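Local coordinates for segregation and condensation protein B (Chlorobium tepidum TLS, PDB 1T6S) that takes part in chromosome partitioning, probably as a winged-helix subunit of the complex that condenses and segregates bacterial chromosomes, at residues A[102-107]-A[150-155]; A[4-9]-A[45-50]; A[20-25]-A[67-72]; A[97-102]-A[116-121]. All blocks are in the same frame, centred on the assembly; numbering follows the deposited sequence.

Contact 1. Residues A[102-107]-A[150-155]; sequences VVAWHQ and YGTTEV. With NO3 (nitrate ion), chain N.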
# COMPACT_ATOMS: atom_id res chain seq x y z
N VAL A 102 12.50 0.01 -2.12
CA VAL A 102 13.91 0.19 -1.76
C VAL A 102 14.06 0.30 -0.24
O VAL A 102 14.98 -0.28 0.35
CB VAL A 102 14.50 1.46 -2.44
CG1 VAL A 102 15.96 1.67 -1.99
CG2 VAL A 102 14.47 1.29 -3.97
N VAL A 103 13.15 1.02 0.40
CA VAL A 103 13.19 1.15 1.86
C VAL A 103 12.93 -0.21 2.53
O VAL A 103 13.65 -0.62 3.45
CB VAL A 103 12.17 2.19 2.35
CG1 VAL A 103 12.22 2.29 3.91
CG2 VAL A 103 12.50 3.53 1.73
N ALA A 104 11.92 -0.91 2.03
CA ALA A 104 11.58 -2.22 2.58
C ALA A 104 12.78 -3.13 2.54
O ALA A 104 13.04 -3.88 3.49
CB ALA A 104 10.41 -2.87 1.79
N TRP A 105 13.54 -3.08 1.44
CA TRP A 105 14.69 -3.97 1.32
C TRP A 105 16.00 -3.49 1.95
O TRP A 105 16.68 -4.28 2.59
CB TRP A 105 14.92 -4.31 -0.16
CG TRP A 105 16.03 -5.30 -0.33
CD1 TRP A 105 17.27 -5.07 -0.85
CD2 TRP A 105 16.00 -6.69 0.04
NE1 TRP A 105 18.02 -6.22 -0.82
CE2 TRP A 105 17.27 -7.23 -0.28
CE3 TRP A 105 15.03 -7.53 0.62
CZ2 TRP A 105 17.59 -8.57 -0.04
CZ3 TRP A 105 15.36 -8.87 0.86
CH2 TRP A 105 16.63 -9.36 0.52
N HIS A 106 16.32 -2.21 1.80
CA HIS A 106 17.57 -1.67 2.30
C HIS A 106 17.58 -0.97 3.67
O HIS A 106 18.63 -0.57 4.15
CB HIS A 106 18.14 -0.71 1.26
CG HIS A 106 18.49 -1.36 -0.03
ND1 HIS A 106 19.72 -1.92 -0.28
CD2 HIS A 106 17.75 -1.57 -1.16
CE1 HIS A 106 19.74 -2.44 -1.49
NE2 HIS A 106 18.56 -2.24 -2.05
N GLN A 107 16.41 -0.82 4.30
CA GLN A 107 16.32 -0.16 5.59
C GLN A 107 17.28 -0.68 6.67
O GLN A 107 17.56 -1.88 6.76
CB GLN A 107 14.88 -0.24 6.12
CG GLN A 107 14.34 -1.68 6.30
CD GLN A 107 12.88 -1.70 6.72
OE1 GLN A 107 12.47 -0.98 7.63
NE2 GLN A 107 12.08 -2.54 6.07
N TYR A 150 15.61 5.87 6.94
CA TYR A 150 14.19 5.50 6.99
C TYR A 150 13.94 4.01 7.00
O TYR A 150 14.79 3.24 6.57
CB TYR A 150 13.43 6.13 5.83
CG TYR A 150 13.55 7.63 5.78
CD1 TYR A 150 14.62 8.26 5.14
CD2 TYR A 150 12.61 8.43 6.42
CE1 TYR A 150 14.75 9.65 5.15
CE2 TYR A 150 12.74 9.81 6.44
CZ TYR A 150 13.81 10.41 5.81
OH TYR A 150 13.92 11.78 5.86
N GLY A 151 12.77 3.62 7.49
CA GLY A 151 12.39 2.22 7.54
C GLY A 151 10.88 2.16 7.37
O GLY A 151 10.23 3.19 7.49
N THR A 152 10.33 0.98 7.09
CA THR A 152 8.89 0.85 6.93
C THR A 152 8.23 0.87 8.31
O THR A 152 8.91 0.72 9.33
CB THR A 152 8.52 -0.47 6.17
OG1 THR A 152 9.21 -1.57 6.78
CG2 THR A 152 8.92 -0.38 4.69
N THR A 153 6.91 1.03 8.35
CA THR A 153 6.15 1.12 9.60
C THR A 153 5.19 -0.06 9.81
O THR A 153 4.85 -0.76 8.85
CB THR A 153 5.30 2.40 9.62
OG1 THR A 153 4.36 2.36 8.53
CG2 THR A 153 6.18 3.64 9.47
N GLU A 154 4.74 -0.27 11.05
CA GLU A 154 3.79 -1.36 11.34
C GLU A 154 2.51 -1.02 10.59
O GLU A 154 1.71 -1.90 10.26
CB GLU A 154 3.49 -1.48 12.84
CG GLU A 154 2.97 -2.87 13.26
CD GLU A 154 4.05 -3.93 13.14
OE1 GLU A 154 3.72 -5.12 12.97
OE2 GLU A 154 5.24 -3.57 13.21
N VAL A 155 2.33 0.26 10.32
CA VAL A 155 1.18 0.74 9.57
C VAL A 155 1.25 0.14 8.16
O VAL A 155 0.24 -0.33 7.61
CB VAL A 155 1.19 2.25 9.46
CG1 VAL A 155 -0.05 2.73 8.70
CG2 VAL A 155 1.25 2.87 10.85
N NO3 N . 9.31 -4.64 5.58
O1 NO3 N . 9.10 -5.85 5.37
O2 NO3 N . 9.87 -4.36 6.62
O3 NO3 N . 8.95 -3.83 4.74
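Gln107 and Thr152 are joined by a pair of hydrogen bonds that use both ends of one side-chain amide. The backbone N of Thr152 donates to Gln107 OE1 at 3.0 Å, approaching from above the carbonyl plane, while Gln107 NE2 donates to Thr152 OG1 at 3.1 Å. The two side chains cross at about a right angle. Gln107 CG sits between the backbone N and the carbonyl carbon (chi1 59°), and the chain then runs out extended, which carries the amide to the backbone of Gly151 and Thr152. There OE1 comes within 3.2 Å of Gly151 CA, so close that a side chain at this position would collide with it. A third bond fixes the amide's rotation: NE2 also donates to Ala104 O, one turn back in the helix, at 3.1 Å and with the acceptor nearly in the amide plane. Below this polar layer Val103 presses CG1 onto Gly151 CA at 3.6 Å, and Thr152 CG2 rests against Ala104 CA at 3.9 Å. A nitrate ion, probably from the crystallisation liquor, takes only a weak, bent share of NE2, already committed to those two acceptors, and is held from across the dimer interface by Ser93 and Gln89 of the second subunit. Farther out, Tyr150 pairs through its backbone with Val109 and Gly151 with Glu136, placing their strand in the middle of a three-stranded antiparallel sheet. The end of helix 87-106 thus crosses strand 148-152 almost perpendicularly, at 97°, consistent with the first helix of a winged helix-turn-helix domain packing on its sheet.

Contact 2. Residues A[4-9]-A[45-50]; sequences QRQQLL and VDELNR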
# COMPACT_ATOMS: atom_id res chain seq x y z
N GLN A 4 -40.85 -15.48 -17.19
CA GLN A 4 -40.09 -15.87 -16.00
C GLN A 4 -38.62 -16.00 -16.40
O GLN A 4 -37.73 -15.56 -15.67
CB GLN A 4 -40.63 -17.19 -15.44
CG GLN A 4 -39.87 -17.71 -14.20
CD GLN A 4 -40.56 -18.89 -13.51
OE1 GLN A 4 -41.61 -18.74 -12.87
NE2 GLN A 4 -39.96 -20.09 -13.63
N ARG A 5 -38.38 -16.60 -17.56
CA ARG A 5 -37.01 -16.76 -18.04
C ARG A 5 -36.41 -15.37 -18.26
O ARG A 5 -35.29 -15.09 -17.82
CB ARG A 5 -37.00 -17.60 -19.34
CG ARG A 5 -35.64 -18.20 -19.76
CD ARG A 5 -34.92 -17.33 -20.79
NE ARG A 5 -33.78 -18.02 -21.42
CZ ARG A 5 -32.65 -18.35 -20.80
NH1 ARG A 5 -32.47 -18.06 -19.52
NH2 ARG A 5 -31.67 -18.96 -21.47
N GLN A 6 -37.17 -14.47 -18.88
CA GLN A 6 -36.68 -13.13 -19.15
C GLN A 6 -36.42 -12.33 -17.87
O GLN A 6 -35.46 -11.56 -17.79
CB GLN A 6 -37.65 -12.37 -20.05
CG GLN A 6 -38.18 -13.19 -21.22
CD GLN A 6 -37.08 -13.93 -21.97
OE1 GLN A 6 -36.13 -13.33 -22.49
NE2 GLN A 6 -37.20 -15.27 -22.03
N GLN A 7 -37.28 -12.51 -16.88
CA GLN A 7 -37.13 -11.80 -15.62
C GLN A 7 -35.90 -12.35 -14.88
O GLN A 7 -35.14 -11.60 -14.28
CB GLN A 7 -38.39 -11.96 -14.77
CG GLN A 7 -38.33 -11.29 -13.42
CD GLN A 7 -38.24 -9.77 -13.49
OE1 GLN A 7 -38.05 -9.11 -12.47
NE2 GLN A 7 -38.38 -9.21 -14.70
N LEU A 8 -35.70 -13.66 -14.95
CA LEU A 8 -34.56 -14.30 -14.31
C LEU A 8 -33.29 -13.80 -14.99
O LEU A 8 -32.26 -13.59 -14.35
CB LEU A 8 -34.64 -15.81 -14.48
CG LEU A 8 -34.42 -16.73 -13.27
CD1 LEU A 8 -34.09 -18.09 -13.83
CD2 LEU A 8 -33.30 -16.24 -12.35
N LEU A 9 -33.37 -13.60 -16.30
CA LEU A 9 -32.22 -13.14 -17.06
C LEU A 9 -31.90 -11.71 -16.62
O LEU A 9 -30.73 -11.37 -16.39
CB LEU A 9 -32.50 -13.22 -18.56
CG LEU A 9 -31.42 -13.86 -19.45
CD1 LEU A 9 -31.08 -15.26 -18.96
CD2 LEU A 9 -31.93 -13.94 -20.89
N VAL A 45 -25.95 -16.50 -19.36
CA VAL A 45 -24.96 -15.47 -19.56
C VAL A 45 -24.70 -15.29 -21.05
O VAL A 45 -24.56 -14.16 -21.52
CB VAL A 45 -23.65 -15.82 -18.82
CG1 VAL A 45 -22.53 -14.90 -19.26
CG2 VAL A 45 -23.88 -15.71 -17.33
N ASP A 46 -24.64 -16.40 -21.80
CA ASP A 46 -24.42 -16.33 -23.25
C ASP A 46 -25.53 -15.52 -23.93
O ASP A 46 -25.25 -14.71 -24.81
CB ASP A 46 -24.38 -17.73 -23.89
CG ASP A 46 -23.15 -18.54 -23.48
OD1 ASP A 46 -22.13 -17.95 -23.06
OD2 ASP A 46 -23.20 -19.78 -23.59
N GLU A 47 -26.78 -15.75 -23.52
CA GLU A 47 -27.91 -15.02 -24.10
C GLU A 47 -27.77 -13.51 -23.88
O GLU A 47 -27.97 -12.72 -24.80
CB GLU A 47 -29.24 -15.52 -23.52
CG GLU A 47 -30.46 -14.74 -24.05
CD GLU A 47 -31.80 -15.44 -23.81
OE1 GLU A 47 -31.81 -16.59 -23.30
OE2 GLU A 47 -32.86 -14.83 -24.16
N LEU A 48 -27.41 -13.12 -22.65
CA LEU A 48 -27.23 -11.71 -22.35
C LEU A 48 -26.13 -11.15 -23.27
O LEU A 48 -26.31 -10.12 -23.91
CB LEU A 48 -26.83 -11.51 -20.87
CG LEU A 48 -27.90 -11.81 -19.79
CD1 LEU A 48 -27.30 -11.66 -18.39
CD2 LEU A 48 -29.08 -10.86 -19.97
N ASN A 49 -24.99 -11.84 -23.32
CA ASN A 49 -23.89 -11.38 -24.18
C ASN A 49 -24.35 -11.30 -25.64
O ASN A 49 -23.88 -10.44 -26.40
CB ASN A 49 -22.67 -12.31 -24.06
CG ASN A 49 -21.78 -11.97 -22.85
OD1 ASN A 49 -21.66 -10.80 -22.47
ND2 ASN A 49 -21.15 -12.99 -22.27
N ARG A 50 -25.27 -12.17 -26.05
CA ARG A 50 -25.78 -12.11 -27.41
C ARG A 50 -26.59 -10.82 -27.59
O ARG A 50 -26.48 -10.15 -28.63
CB ARG A 50 -26.61 -13.35 -27.75
CG ARG A 50 -25.82 -14.40 -28.53
CD ARG A 50 -26.72 -15.53 -29.08
NE ARG A 50 -27.15 -16.46 -28.04
CZ ARG A 50 -26.37 -17.38 -27.49
NH1 ARG A 50 -25.11 -17.51 -27.89
NH2 ARG A 50 -26.84 -18.18 -26.56
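Arg5 and Glu47 reach toward each other from two helices whose axes cross at 81°, and their charged planes meet almost perpendicularly, 83° apart. The carboxylate therefore does not lie alongside the guanidinium in the usual two-pronged pairing. Instead a single oxygen, Glu47 OE1, sits over one face of the arginine, 3.0 Å from NH2 and 3.1 Å from NE, in a salt bridge without a hydrogen bond. Glu47 gets there by a straight chain: CG is anti to the backbone N (chi1 177°) and the rest is extended, whereas Arg5 bends at chi2 to bring its head round. Leu9 lies beneath the glutamate and crosses it at about a right angle, with its CD2 methyl 3.3 Å from Glu47 CD. The other branch of the packing is purely apolar. Leu9 and Leu48 slide past one another in opposite directions, Leu9 CG meeting Leu48 CD2 at 3.8 Å. An alanine in place of Glu47 would probably leave the Arg5 guanidinium without this counter-charge and take away the CG and carboxylate that Leu9 CD2 packs against. Ala44, on helix 38-55, touches both Arg5 and Leu9, while Leu48 also leans on Ile61 of strand 59-64, so the leucines continue into the core of the N-terminal domain. The chemistry is thus graded, from buried leucines to a partly exposed ion pair, and since the oxygen is set over the face of the guanidinium rather than in its plane, the attraction is likely to be mainly electrostatic, with little directional demand on either side chain.

Contact 3. Residues A[20-25]-A[67-72]; sequences EEPVNL and GYRFLT. With NO3 (nitrate ion), chain D.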
# COMPACT_ATOMS: atom_id res chain seq x y z
N GLU A 20 -19.46 -5.70 -6.91
CA GLU A 20 -18.23 -4.95 -6.78
C GLU A 20 -17.12 -5.99 -6.72
O GLU A 20 -15.97 -5.68 -6.43
CB GLU A 20 -18.29 -4.08 -5.52
CG GLU A 20 -19.64 -3.36 -5.41
CD GLU A 20 -19.66 -2.19 -4.42
OE1 GLU A 20 -19.10 -2.33 -3.32
OE2 GLU A 20 -20.26 -1.14 -4.76
N GLU A 21 -17.50 -7.24 -7.03
CA GLU A 21 -16.59 -8.39 -7.09
C GLU A 21 -17.21 -9.46 -8.01
O GLU A 21 -18.42 -9.53 -8.14
CB GLU A 21 -16.40 -9.00 -5.70
CG GLU A 21 -15.50 -8.19 -4.78
CD GLU A 21 -15.33 -8.82 -3.41
OE1 GLU A 21 -14.47 -8.33 -2.63
OE2 GLU A 21 -16.04 -9.80 -3.11
N PRO A 22 -16.37 -10.29 -8.66
CA PRO A 22 -16.90 -11.34 -9.54
C PRO A 22 -17.94 -12.15 -8.75
O PRO A 22 -17.72 -12.45 -7.57
CB PRO A 22 -15.66 -12.17 -9.88
CG PRO A 22 -14.56 -11.13 -9.91
CD PRO A 22 -14.90 -10.30 -8.65
N VAL A 23 -19.05 -12.49 -9.39
CA VAL A 23 -20.11 -13.24 -8.70
C VAL A 23 -20.16 -14.66 -9.21
O VAL A 23 -20.22 -14.89 -10.41
CB VAL A 23 -21.52 -12.65 -8.97
CG1 VAL A 23 -22.42 -12.91 -7.78
CG2 VAL A 23 -21.44 -11.20 -9.33
N ASN A 24 -20.19 -15.62 -8.29
CA ASN A 24 -20.22 -17.02 -8.68
C ASN A 24 -21.61 -17.64 -8.75
O ASN A 24 -22.62 -17.03 -8.38
CB ASN A 24 -19.34 -17.85 -7.73
CG ASN A 24 -19.73 -17.69 -6.27
OD1 ASN A 24 -20.91 -17.58 -5.93
ND2 ASN A 24 -18.74 -17.70 -5.39
N LEU A 25 -21.64 -18.88 -9.22
CA LEU A 25 -22.87 -19.64 -9.35
C LEU A 25 -23.61 -19.78 -8.01
O LEU A 25 -24.84 -19.73 -7.96
CB LEU A 25 -22.54 -21.04 -9.89
CG LEU A 25 -23.62 -22.12 -9.69
CD1 LEU A 25 -24.62 -22.04 -10.82
CD2 LEU A 25 -22.98 -23.51 -9.66
N GLY A 67 -15.97 -16.77 -11.48
CA GLY A 67 -16.66 -15.55 -11.11
C GLY A 67 -17.02 -14.74 -12.35
O GLY A 67 -16.15 -14.49 -13.19
N TYR A 68 -18.28 -14.35 -12.50
CA TYR A 68 -18.68 -13.56 -13.66
C TYR A 68 -18.58 -12.07 -13.38
O TYR A 68 -18.92 -11.62 -12.29
CB TYR A 68 -20.12 -13.87 -14.10
CG TYR A 68 -20.34 -15.27 -14.64
CD1 TYR A 68 -20.68 -16.33 -13.79
CD2 TYR A 68 -20.21 -15.53 -16.01
CE1 TYR A 68 -20.88 -17.62 -14.30
CE2 TYR A 68 -20.41 -16.82 -16.52
CZ TYR A 68 -20.75 -17.85 -15.67
OH TYR A 68 -20.93 -19.12 -16.19
N ARG A 69 -18.12 -11.30 -14.36
CA ARG A 69 -18.05 -9.84 -14.21
C ARG A 69 -18.09 -9.18 -15.58
O ARG A 69 -17.74 -9.80 -16.59
CB ARG A 69 -16.77 -9.40 -13.47
CG ARG A 69 -15.49 -9.34 -14.32
CD ARG A 69 -15.10 -10.69 -14.92
NE ARG A 69 -14.80 -11.76 -13.96
CZ ARG A 69 -13.80 -11.76 -13.07
NH1 ARG A 69 -12.97 -10.73 -12.98
NH2 ARG A 69 -13.57 -12.83 -12.32
N PHE A 70 -18.53 -7.93 -15.62
CA PHE A 70 -18.58 -7.16 -16.85
C PHE A 70 -17.20 -6.60 -17.12
O PHE A 70 -16.46 -6.30 -16.19
CB PHE A 70 -19.54 -5.98 -16.71
CG PHE A 70 -20.97 -6.31 -17.01
CD1 PHE A 70 -21.82 -6.76 -16.01
CD2 PHE A 70 -21.47 -6.19 -18.31
CE1 PHE A 70 -23.15 -7.09 -16.29
CE2 PHE A 70 -22.79 -6.52 -18.61
CZ PHE A 70 -23.64 -6.97 -17.60
N LEU A 71 -16.87 -6.47 -18.40
CA LEU A 71 -15.60 -5.89 -18.83
C LEU A 71 -15.91 -5.12 -20.12
O LEU A 71 -16.76 -5.55 -20.90
CB LEU A 71 -14.57 -6.99 -19.12
CG LEU A 71 -13.29 -7.05 -18.28
CD1 LEU A 71 -13.58 -6.94 -16.80
CD2 LEU A 71 -12.57 -8.36 -18.58
N THR A 72 -15.25 -3.98 -20.33
CA THR A 72 -15.51 -3.22 -21.56
C THR A 72 -14.72 -3.87 -22.70
O THR A 72 -13.70 -4.52 -22.48
CB THR A 72 -15.11 -1.71 -21.46
OG1 THR A 72 -13.81 -1.57 -20.88
CG2 THR A 72 -16.14 -0.94 -20.61
N NO3 D . -20.12 -8.25 -4.66
O1 NO3 D . -20.04 -8.88 -3.58
O2 NO3 D . -20.20 -8.90 -5.67
O3 NO3 D . -20.12 -7.03 -4.60
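Pro22 lies over one face of the Arg69 guanidinium, its CG displaced toward the rim of the group and 3.1 Å from NH2. At the edge, in the guanidinium plane, is Gly67 O, gripped side-on by two nitrogens of the same arginine: NE at 3.1 Å and NH2 at 3.2 Å, both approaching from one face of the carbonyl. The second flat group, the Tyr68 ring, has Val23 O at its edge and near its plane. All this surrounds a single antiparallel beta bridge, through which the loop between helices 2-18 and 25-31 pairs with strand 67-72 of the two-stranded hairpin, probably the wing of the N-terminal winged helix-turn-helix domain. Val23 and Tyr68 form the hydrogen-bonded pair, Val23 N donating to Tyr68 O at 3.0 Å and Tyr68 N returning to Val23 O at 2.9 Å. Arg69 can fold back along its own strand because CG stands between the backbone N and the carbonyl carbon (chi1 80°) and the chain bends twice more at chi2 and chi3, which holds the guanidinium with one face against the CG corner of the proline ring. Gly67 leaves room for the proline, since a side chain there would run into Pro22 CB. Tyr68 packs its ring against Leu41 and Val45 of helix 38-55, where its hydroxyl is hydrogen-bonded to Gln42. Just past the bridge Asn24 caps the following helix through OD1 and the backbone N of Thr27. At the other end of the loop, a nitrate ion, probably from the crystallisation liquor, accepts a nearly straight hydrogen bond through O3 from the backbone N of Glu20, at 2.7 Å.

Contact 4. Residues A[97-102]-A[116-121]; sequences LEVLAV and QIRGAS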
# COMPACT_ATOMS: atom_id res chain seq x y z
N LEU A 97 5.89 3.49 -5.12
CA LEU A 97 6.08 2.06 -4.92
C LEU A 97 7.55 1.63 -4.96
O LEU A 97 7.99 0.83 -4.13
CB LEU A 97 5.26 1.26 -5.95
CG LEU A 97 3.75 1.31 -5.69
CD1 LEU A 97 3.04 0.46 -6.73
CD2 LEU A 97 3.43 0.79 -4.30
N GLU A 98 8.30 2.14 -5.94
CA GLU A 98 9.73 1.81 -6.07
C GLU A 98 10.54 2.28 -4.86
O GLU A 98 11.36 1.54 -4.34
CB GLU A 98 10.33 2.43 -7.35
CG GLU A 98 9.92 1.75 -8.65
CD GLU A 98 10.59 2.35 -9.90
OE1 GLU A 98 10.39 1.80 -11.01
OE2 GLU A 98 11.31 3.37 -9.79
N VAL A 99 10.31 3.51 -4.42
CA VAL A 99 11.03 4.02 -3.27
C VAL A 99 10.63 3.17 -2.04
O VAL A 99 11.49 2.74 -1.26
CB VAL A 99 10.74 5.54 -3.03
CG1 VAL A 99 11.34 6.00 -1.70
CG2 VAL A 99 11.33 6.37 -4.17
N LEU A 100 9.34 2.90 -1.88
CA LEU A 100 8.86 2.08 -0.78
C LEU A 100 9.55 0.72 -0.78
O LEU A 100 9.91 0.18 0.27
CB LEU A 100 7.35 1.81 -0.89
CG LEU A 100 6.55 2.02 0.39
CD1 LEU A 100 5.14 1.47 0.20
CD2 LEU A 100 7.24 1.38 1.56
N ALA A 101 9.70 0.16 -1.98
CA ALA A 101 10.35 -1.13 -2.17
C ALA A 101 11.81 -1.07 -1.75
O ALA A 101 12.31 -1.99 -1.11
CB ALA A 101 10.25 -1.54 -3.66
N VAL A 102 12.50 0.01 -2.12
CA VAL A 102 13.91 0.19 -1.76
C VAL A 102 14.06 0.30 -0.24
O VAL A 102 14.98 -0.28 0.35
CB VAL A 102 14.50 1.46 -2.44
CG1 VAL A 102 15.96 1.67 -1.99
CG2 VAL A 102 14.47 1.29 -3.97
N GLN A 116 21.17 6.61 -4.98
CA GLN A 116 22.23 5.80 -5.58
C GLN A 116 21.69 4.48 -6.16
O GLN A 116 21.99 4.12 -7.30
CB GLN A 116 23.30 5.46 -4.53
CG GLN A 116 24.01 6.66 -3.94
CD GLN A 116 25.01 7.28 -4.90
OE1 GLN A 116 25.45 8.42 -4.71
NE2 GLN A 116 25.38 6.53 -5.93
N ILE A 117 20.90 3.77 -5.37
CA ILE A 117 20.32 2.50 -5.77
C ILE A 117 19.37 2.63 -6.97
O ILE A 117 19.41 1.80 -7.89
CB ILE A 117 19.55 1.85 -4.56
CG1 ILE A 117 20.55 1.49 -3.45
CG2 ILE A 117 18.81 0.60 -5.00
CD1 ILE A 117 19.91 1.30 -2.09
N ARG A 118 18.53 3.66 -6.97
CA ARG A 118 17.57 3.92 -8.03
C ARG A 118 18.13 4.68 -9.23
O ARG A 118 17.80 4.37 -10.37
CB ARG A 118 16.41 4.77 -7.49
CG ARG A 118 15.42 4.05 -6.59
CD ARG A 118 14.30 4.99 -6.18
NE ARG A 118 13.35 5.28 -7.26
CZ ARG A 118 12.79 6.47 -7.46
NH1 ARG A 118 13.11 7.48 -6.66
NH2 ARG A 118 11.87 6.64 -8.40
N GLY A 119 18.95 5.69 -8.96
CA GLY A 119 19.51 6.52 -10.01
C GLY A 119 18.36 7.37 -10.51
O GLY A 119 18.01 7.30 -11.69
N ALA A 120 17.77 8.16 -9.61
CA ALA A 120 16.61 9.00 -9.91
C ALA A 120 16.91 10.47 -10.22
O ALA A 120 17.96 10.80 -10.76
CB ALA A 120 15.61 8.90 -8.77
N SER A 121 15.97 11.35 -9.86
CA SER A 121 16.14 12.77 -10.13
C SER A 121 16.88 13.59 -9.07
O SER A 121 17.83 14.31 -9.40
CB SER A 121 14.78 13.40 -10.44
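Arg118 lays its guanidinium across Val99, whose CG2 methyl lies over one face, toward the rim, 3.3 Å from NH1. Glu98 comes to the edge of the same group: OE2 is near its plane and 3.6 Å from NH2, a long salt bridge in which carboxylate and guanidinium are turned 70° apart. The arginine's bend at chi3 (73°) turns its head back along helix 87-106, so that one residue meets a methyl on its face and a charge at its edge. Its aliphatic stem is used as well, CG resting on Val102 CG2 at 3.9 Å. On the far branch of that valine, CG1 meets Ile117 CD1 at 4.0 Å as the two side chains slide past each other in opposite directions. A serine in place of Arg118 would probably leave Glu98 without this ion-pair partner and open a gap over Val99 and Val102. Val99 also touches Ser125, Ile126 and Leu129, tying in helix 125-131, while Leu97, Leu100 and Ala101 pack against the second subunit. Gly119, with positive phi, is where the chain leaves helical geometry, and the packing of helix 111-118 on helix 87-106 is consistent with the helical core of a C-terminal winged helix-turn-helix domain.

In the fold
The four contacts fall into two pairs at opposite ends of an elongated chain. Contacts 2 and 3 have centres 15 Å apart and meet where Val45 CG2 packs on Tyr68 CE2 at 3.7 Å, linking helix packing to the probable wing in the N-terminal domain. Contacts 1 and 4 share Val102 on helix 87-106, their centres 12 Å apart, and touch again where His106 CG meets Ile117 CD1 at 3.7 Å. The centres of contacts 1 and 2 are about 51 Å apart and their nearest atoms about 38 Å, and none of these four contacts joins the two pairs. Contacts 1 and 4 both touch the second subunit along helix 87-106, and the nitrate of contact 1 sits at that interface.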